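Local atomic coordinates of A1 protein (Enterobacteria phage Qbeta, PDB entry 3RLK), a protein that is a minor read-through form of the phage coat protein, its extra C-terminal domain made here alone, and is probably needed for infection of the host. Residues A[158-163]-A[167-172]; A[68-73]-A[94-99]. All coordinates share one frame; numbering follows the deposited sequence.

Contact 1. Residues A[158-163]-A[167-172]; sequences GFWRDP and GAIPFD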
loop_
_atom_site.group_PDB
_atom_site.type_symbol
_atom_site.label_atom_id
_atom_site.label_comp_id
_atom_site.label_asym_id
_atom_site.label_seq_id
_atom_site.Cartn_x
_atom_site.Cartn_y
_atom_site.Cartn_z
ATOM N N GLY A 158 3.054 -1.155 5.385
ATOM C CA GLY A 158 2.517 -2.442 5.809
ATOM C C GLY A 158 3.146 -2.968 7.102
ATOM O O GLY A 158 3.924 -2.277 7.748
ATOM N N PHE A 159 2.705 -4.143 7.535
ATOM C CA PHE A 159 3.260 -4.711 8.732
ATOM C C PHE A 159 3.474 -6.188 8.484
ATOM O O PHE A 159 2.561 -6.908 8.093
ATOM C CB PHE A 159 2.419 -4.428 9.973
ATOM C CG PHE A 159 2.994 -5.032 11.256
ATOM C CD1 PHE A 159 3.732 -4.262 12.157
ATOM C CD2 PHE A 159 2.736 -6.396 11.551
ATOM C CE1 PHE A 159 4.297 -4.856 13.284
ATOM C CE2 PHE A 159 3.310 -7.019 12.688
ATOM C CZ PHE A 159 4.051 -6.254 13.553
ATOM N N TRP A 160 4.731 -6.621 8.664
ATOM C CA TRP A 160 5.153 -7.981 8.308
ATOM C C TRP A 160 4.726 -8.941 9.414
ATOM O O TRP A 160 5.192 -8.835 10.626
ATOM C CB TRP A 160 6.693 -8.033 8.143
ATOM C CG TRP A 160 7.103 -9.303 7.591
ATOM C CD1 TRP A 160 7.566 -10.394 8.275
ATOM C CD2 TRP A 160 7.106 -9.660 6.216
ATOM N NE1 TRP A 160 7.859 -11.401 7.395
ATOM C CE2 TRP A 160 7.544 -10.995 6.131
ATOM C CE3 TRP A 160 6.707 -8.995 5.036
ATOM C CZ2 TRP A 160 7.667 -11.650 4.933
ATOM C CZ3 TRP A 160 6.844 -9.650 3.824
ATOM C CH2 TRP A 160 7.276 -10.995 3.795
ATOM N N ARG A 161 3.897 -9.900 9.004
ATOM C CA ARG A 161 3.228 -10.851 9.914
ATOM C C ARG A 161 3.810 -12.242 9.823
ATOM O O ARG A 161 3.515 -13.083 10.673
ATOM C CB ARG A 161 1.730 -10.927 9.549
ATOM C CG ARG A 161 1.066 -9.583 9.822
ATOM C CD ARG A 161 -0.421 -9.784 9.958
ATOM N NE ARG A 161 -0.772 -10.502 11.196
ATOM C CZ ARG A 161 -1.805 -11.358 11.296
ATOM N NH1 ARG A 161 -2.625 -11.571 10.227
ATOM N NH2 ARG A 161 -2.093 -11.942 12.507
ATOM N N ASP A 162 4.640 -12.510 8.804
ATOM C CA ASP A 162 5.092 -13.872 8.495
ATOM C C ASP A 162 6.229 -14.259 9.457
ATOM O O ASP A 162 7.271 -13.609 9.472
ATOM C CB ASP A 162 5.539 -13.980 7.018
ATOM C CG ASP A 162 5.881 -15.435 6.561
ATOM O OD1 ASP A 162 6.097 -16.353 7.368
ATOM O OD2 ASP A 162 5.944 -15.677 5.338
ATOM N N PRO A 163 6.003 -15.326 10.271
ATOM C CA PRO A 163 7.019 -15.704 11.223
ATOM C C PRO A 163 8.145 -16.519 10.589
ATOM O O PRO A 163 9.114 -16.825 11.289
ATOM C CB PRO A 163 6.246 -16.568 12.225
ATOM C CG PRO A 163 5.121 -17.260 11.313
ATOM C CD PRO A 163 4.728 -16.066 10.486
ATOM N N GLY A 167 10.959 -14.250 11.092
ATOM C CA GLY A 167 10.198 -12.992 11.013
ATOM C C GLY A 167 10.901 -11.945 10.168
ATOM O O GLY A 167 10.421 -10.796 10.059
ATOM N N ALA A 168 12.029 -12.308 9.549
ATOM C CA ALA A 168 12.822 -11.326 8.743
ATOM C C ALA A 168 12.039 -10.809 7.512
ATOM O O ALA A 168 11.484 -11.601 6.736
ATOM C CB ALA A 168 14.110 -11.952 8.308
ATOM N N ILE A 169 12.068 -9.486 7.317
ATOM C CA ILE A 169 11.403 -8.848 6.156
ATOM C C ILE A 169 12.335 -8.939 4.942
ATOM O O ILE A 169 13.528 -8.605 5.065
ATOM C CB ILE A 169 11.004 -7.376 6.468
ATOM C CG1 ILE A 169 10.183 -7.345 7.748
ATOM C CG2 ILE A 169 10.203 -6.795 5.255
ATOM C CD1 ILE A 169 9.858 -5.938 8.221
ATOM N N PRO A 170 11.837 -9.481 3.819
ATOM C CA PRO A 170 12.675 -9.692 2.606
ATOM C C PRO A 170 13.210 -8.356 2.082
ATOM O O PRO A 170 12.667 -7.263 2.342
ATOM C CB PRO A 170 11.687 -10.299 1.579
ATOM C CG PRO A 170 10.550 -10.860 2.419
ATOM C CD PRO A 170 10.456 -9.983 3.622
ATOM N N PHE A 171 14.307 -8.441 1.339
ATOM C CA PHE A 171 14.802 -7.300 0.612
ATOM C C PHE A 171 14.350 -7.397 -0.862
ATOM O O PHE A 171 14.945 -6.758 -1.755
ATOM C CB PHE A 171 16.313 -7.340 0.739
ATOM C CG PHE A 171 16.778 -7.075 2.136
ATOM C CD1 PHE A 171 16.940 -5.744 2.576
ATOM C CD2 PHE A 171 16.992 -8.140 3.018
ATOM C CE1 PHE A 171 17.343 -5.478 3.914
ATOM C CE2 PHE A 171 17.407 -7.894 4.373
ATOM C CZ PHE A 171 17.556 -6.556 4.815
ATOM N N ASP A 172 13.352 -8.265 -1.120
ATOM C CA ASP A 172 12.829 -8.458 -2.469
ATOM C C ASP A 172 11.300 -8.280 -2.382
ATOM O O ASP A 172 10.609 -9.097 -1.778
ATOM C CB ASP A 172 13.235 -9.838 -3.024
ATOM C CG ASP A 172 12.479 -10.205 -4.316
ATOM O OD1 ASP A 172 11.702 -9.371 -4.853
ATOM O OD2 ASP A 172 12.753 -11.304 -4.869
HETATM O O HOH W 1 9.617 -13.748 6.953
#
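Pro170 presents its CD to one face of the Trp160 indole, above the six-membered ring. Pro170 CD sits 3.6 Å from the centroid of that Trp160 ring and 21° off its normal, a CH-pi contact. Pro170 CG lies further out, past the rim, 3.6 Å from Trp160 CH2. Ile169 packs nearer the root of the side chain, with its CG1 3.6 Å from Trp160 CB. Trp160 is turned to meet them because its CG stands anti to the backbone N (chi1 -171°). The side chains of Trp160 and Ile169 run past each other in opposite directions.

Trp160 NE1 points to a water and makes a weak, bent bond of 3.1 Å to Asp162 O. The water, which accepts from Trp160 NE1 at 3.0 Å, lies 2.9 Å from Ala168 O and can donate to it. Asp162 O also receives a nearly straight CA-H...O contact from Gly167 CA at 3.4 Å. At a positive phi, Gly167 turns the chain back, its CA close to Pro163.

Further out, Phe176 meets the Trp160 ring edge-to-face and also touches Ile169. Arg77 binds Pro170 O, and Asp162 OD1 bonds to Ser164. The arrangement is a loop that folds back on the residues just after strand 154-159, with a CH-pi contact of proline on tryptophan at the surface of the read-through domain.

Contact 2. Residues A[68-73]-A[94-99]; sequences KDLLGN and NGYIDL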
loop_
_atom_site.group_PDB
_atom_site.type_symbol
_atom_site.label_atom_id
_atom_site.label_comp_id
_atom_site.label_asym_id
_atom_site.label_seq_id
_atom_site.Cartn_x
_atom_site.Cartn_y
_atom_site.Cartn_z
ATOM N N LYS A 68 2.336 9.171 14.236
ATOM C CA LYS A 68 3.593 8.862 14.974
ATOM C C LYS A 68 3.723 7.347 15.221
ATOM O O LYS A 68 4.854 6.870 15.417
ATOM C CB LYS A 68 3.743 9.637 16.279
ATOM C CG LYS A 68 2.799 9.251 17.447
ATOM C CD LYS A 68 3.275 9.758 18.786
ATOM C CE LYS A 68 2.842 8.790 19.884
ATOM N NZ LYS A 68 1.381 8.927 20.199
ATOM N N ASP A 69 2.619 6.585 15.186
ATOM C CA ASP A 69 2.750 5.123 15.423
ATOM C C ASP A 69 3.625 4.406 14.395
ATOM O O ASP A 69 4.233 3.353 14.695
ATOM C CB ASP A 69 1.380 4.412 15.397
ATOM C CG ASP A 69 0.485 4.862 16.528
ATOM O OD1 ASP A 69 1.094 5.287 17.550
ATOM O OD2 ASP A 69 -0.765 4.881 16.386
ATOM N N LEU A 70 3.668 4.981 13.191
ATOM C CA LEU A 70 4.366 4.363 12.066
ATOM C C LEU A 70 5.760 4.890 11.854
ATOM O O LEU A 70 6.437 4.411 10.919
ATOM C CB LEU A 70 3.559 4.577 10.783
ATOM C CG LEU A 70 2.059 4.301 10.889
ATOM C CD1 LEU A 70 1.334 4.673 9.604
ATOM C CD2 LEU A 70 1.707 2.821 11.231
ATOM N N LEU A 71 6.140 5.912 12.652
ATOM C CA LEU A 71 7.404 6.617 12.505
ATOM C C LEU A 71 8.398 6.232 13.628
ATOM O O LEU A 71 8.004 5.709 14.664
ATOM C CB LEU A 71 7.244 8.111 12.522
ATOM C CG LEU A 71 6.365 8.633 11.343
ATOM C CD1 LEU A 71 6.333 10.158 11.462
ATOM C CD2 LEU A 71 6.751 8.194 9.915
ATOM N N GLY A 72 9.681 6.347 13.346
ATOM C CA GLY A 72 10.655 6.048 14.386
ATOM C C GLY A 72 12.003 6.336 13.834
ATOM O O GLY A 72 12.150 7.254 12.999
ATOM N N ASN A 73 12.998 5.574 14.303
ATOM C CA ASN A 73 14.358 5.818 13.836
ATOM C C ASN A 73 15.056 4.773 12.942
ATOM O O ASN A 73 16.308 4.790 12.765
ATOM C CB ASN A 73 15.264 6.212 15.049
ATOM C CG ASN A 73 15.456 5.060 16.018
ATOM O OD1 ASN A 73 15.027 3.946 15.750
ATOM N ND2 ASN A 73 16.084 5.317 17.134
ATOM N N ASN A 94 10.318 -2.477 13.641
ATOM C CA ASN A 94 9.796 -3.637 14.385
ATOM C C ASN A 94 8.529 -4.278 13.755
ATOM O O ASN A 94 7.498 -4.539 14.438
ATOM C CB ASN A 94 9.561 -3.307 15.861
ATOM C CG ASN A 94 9.657 -4.571 16.782
ATOM O OD1 ASN A 94 10.693 -5.270 16.831
ATOM N ND2 ASN A 94 8.604 -4.828 17.525
ATOM N N GLY A 95 8.606 -4.489 12.456
ATOM C CA GLY A 95 7.543 -5.176 11.755
ATOM C C GLY A 95 6.875 -4.237 10.756
ATOM O O GLY A 95 6.422 -4.720 9.721
ATOM N N TYR A 96 6.862 -2.929 11.053
ATOM C CA TYR A 96 6.323 -1.898 10.083
ATOM C C TYR A 96 7.369 -1.697 9.010
ATOM O O TYR A 96 8.561 -1.732 9.318
ATOM C CB TYR A 96 6.109 -0.545 10.724
ATOM C CG TYR A 96 4.872 -0.485 11.525
ATOM C CD1 TYR A 96 3.609 -0.558 10.872
ATOM C CD2 TYR A 96 4.919 -0.451 12.910
ATOM C CE1 TYR A 96 2.409 -0.528 11.627
ATOM C CE2 TYR A 96 3.721 -0.383 13.665
ATOM C CZ TYR A 96 2.494 -0.453 13.025
ATOM O OH TYR A 96 1.325 -0.429 13.770
ATOM N N ILE A 97 6.928 -1.503 7.778
ATOM C CA ILE A 97 7.829 -1.376 6.638
ATOM C C ILE A 97 7.055 -0.690 5.489
ATOM O O ILE A 97 5.858 -0.835 5.383
ATOM C CB ILE A 97 8.446 -2.738 6.198
ATOM C CG1 ILE A 97 9.775 -2.504 5.425
ATOM C CG2 ILE A 97 7.497 -3.576 5.380
ATOM C CD1 ILE A 97 10.870 -1.579 6.199
ATOM N N ASP A 98 7.756 0.022 4.623
ATOM C CA ASP A 98 7.116 0.604 3.416
ATOM C C ASP A 98 7.038 -0.425 2.267
ATOM O O ASP A 98 7.943 -1.240 2.121
ATOM C CB ASP A 98 7.868 1.858 2.898
ATOM C CG ASP A 98 9.363 1.616 2.692
ATOM O OD1 ASP A 98 10.009 0.963 3.546
ATOM O OD2 ASP A 98 9.936 2.150 1.714
ATOM N N LEU A 99 5.992 -0.330 1.441
ATOM C CA LEU A 99 5.878 -1.135 0.231
ATOM C C LEU A 99 6.350 -0.336 -0.998
ATOM O O LEU A 99 6.533 0.883 -0.921
ATOM C CB LEU A 99 4.405 -1.547 0.046
ATOM C CG LEU A 99 3.649 -2.114 1.261
ATOM C CD1 LEU A 99 2.394 -2.685 0.662
ATOM C CD2 LEU A 99 4.396 -3.245 1.993
#
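The backbones of 68-73 and 94-99 keep apart, with Leu70 CA and Tyr96 CA 6.9 Å from each other, and no hydrogen bond joins them. The contact is made mainly by two buried side chains, Leu70 and Tyr96, which cross at about a right angle. One methyl of Leu70 does the touching. Its CD2 lies 3.4 Å from Tyr96 CE1 and 3.8 Å from Tyr96 CZ, so it bears on the CE1 side of the ring, between CD1 and CZ. It approaches the ring obliquely.

Tyr96 reaches across because its CB points at the other segment. With chi1 at -78° the ring swings from that CB toward Leu70. On the other side of the ring's long axis, Tyr96 CE2 comes within 3.9 Å of Asp69 O, a looser contact.

The turn that carries Leu70 is fixed from within and from outside. Leu71 N bonds to Lys68 O at 3.2 Å. The Asp69 carboxylate is taken up by Ala66 N on OD2 and by Thr25 OG1 on OD1.

Around the pair, Leu70 packs on Ala185 and Ile187 of strand 183-188. Tyr96 touches Gln184 of that strand and Val157 of strand 154-159, and meets Phe159 edge-to-face. The contact thus sets the turn before strand 71-72 against the three-stranded antiparallel sheet of 96-98, 154-159 and 183-188.

Along the chain, contact 2 comes first. It joins 68-73 to 94-99 and closes a loop of 20 residues that includes strand 90-91, the antiparallel partner of strand 71-72. Contact 1 opens only later, and joins 158-163 to 167-172 across three residues. The two loops follow in series and neither nest nor cross. They meet in space through the sheet, where strands 96-98 and 154-159 are antiparallel neighbours. Trp160 N probably bonds to Gly95 O, and Gly158 N to Ile97 O, both at 2.8 Å. Together the contacts set the turn before strand 71-72 and the loop after strand 154-159 against the three-stranded sheet and its edge.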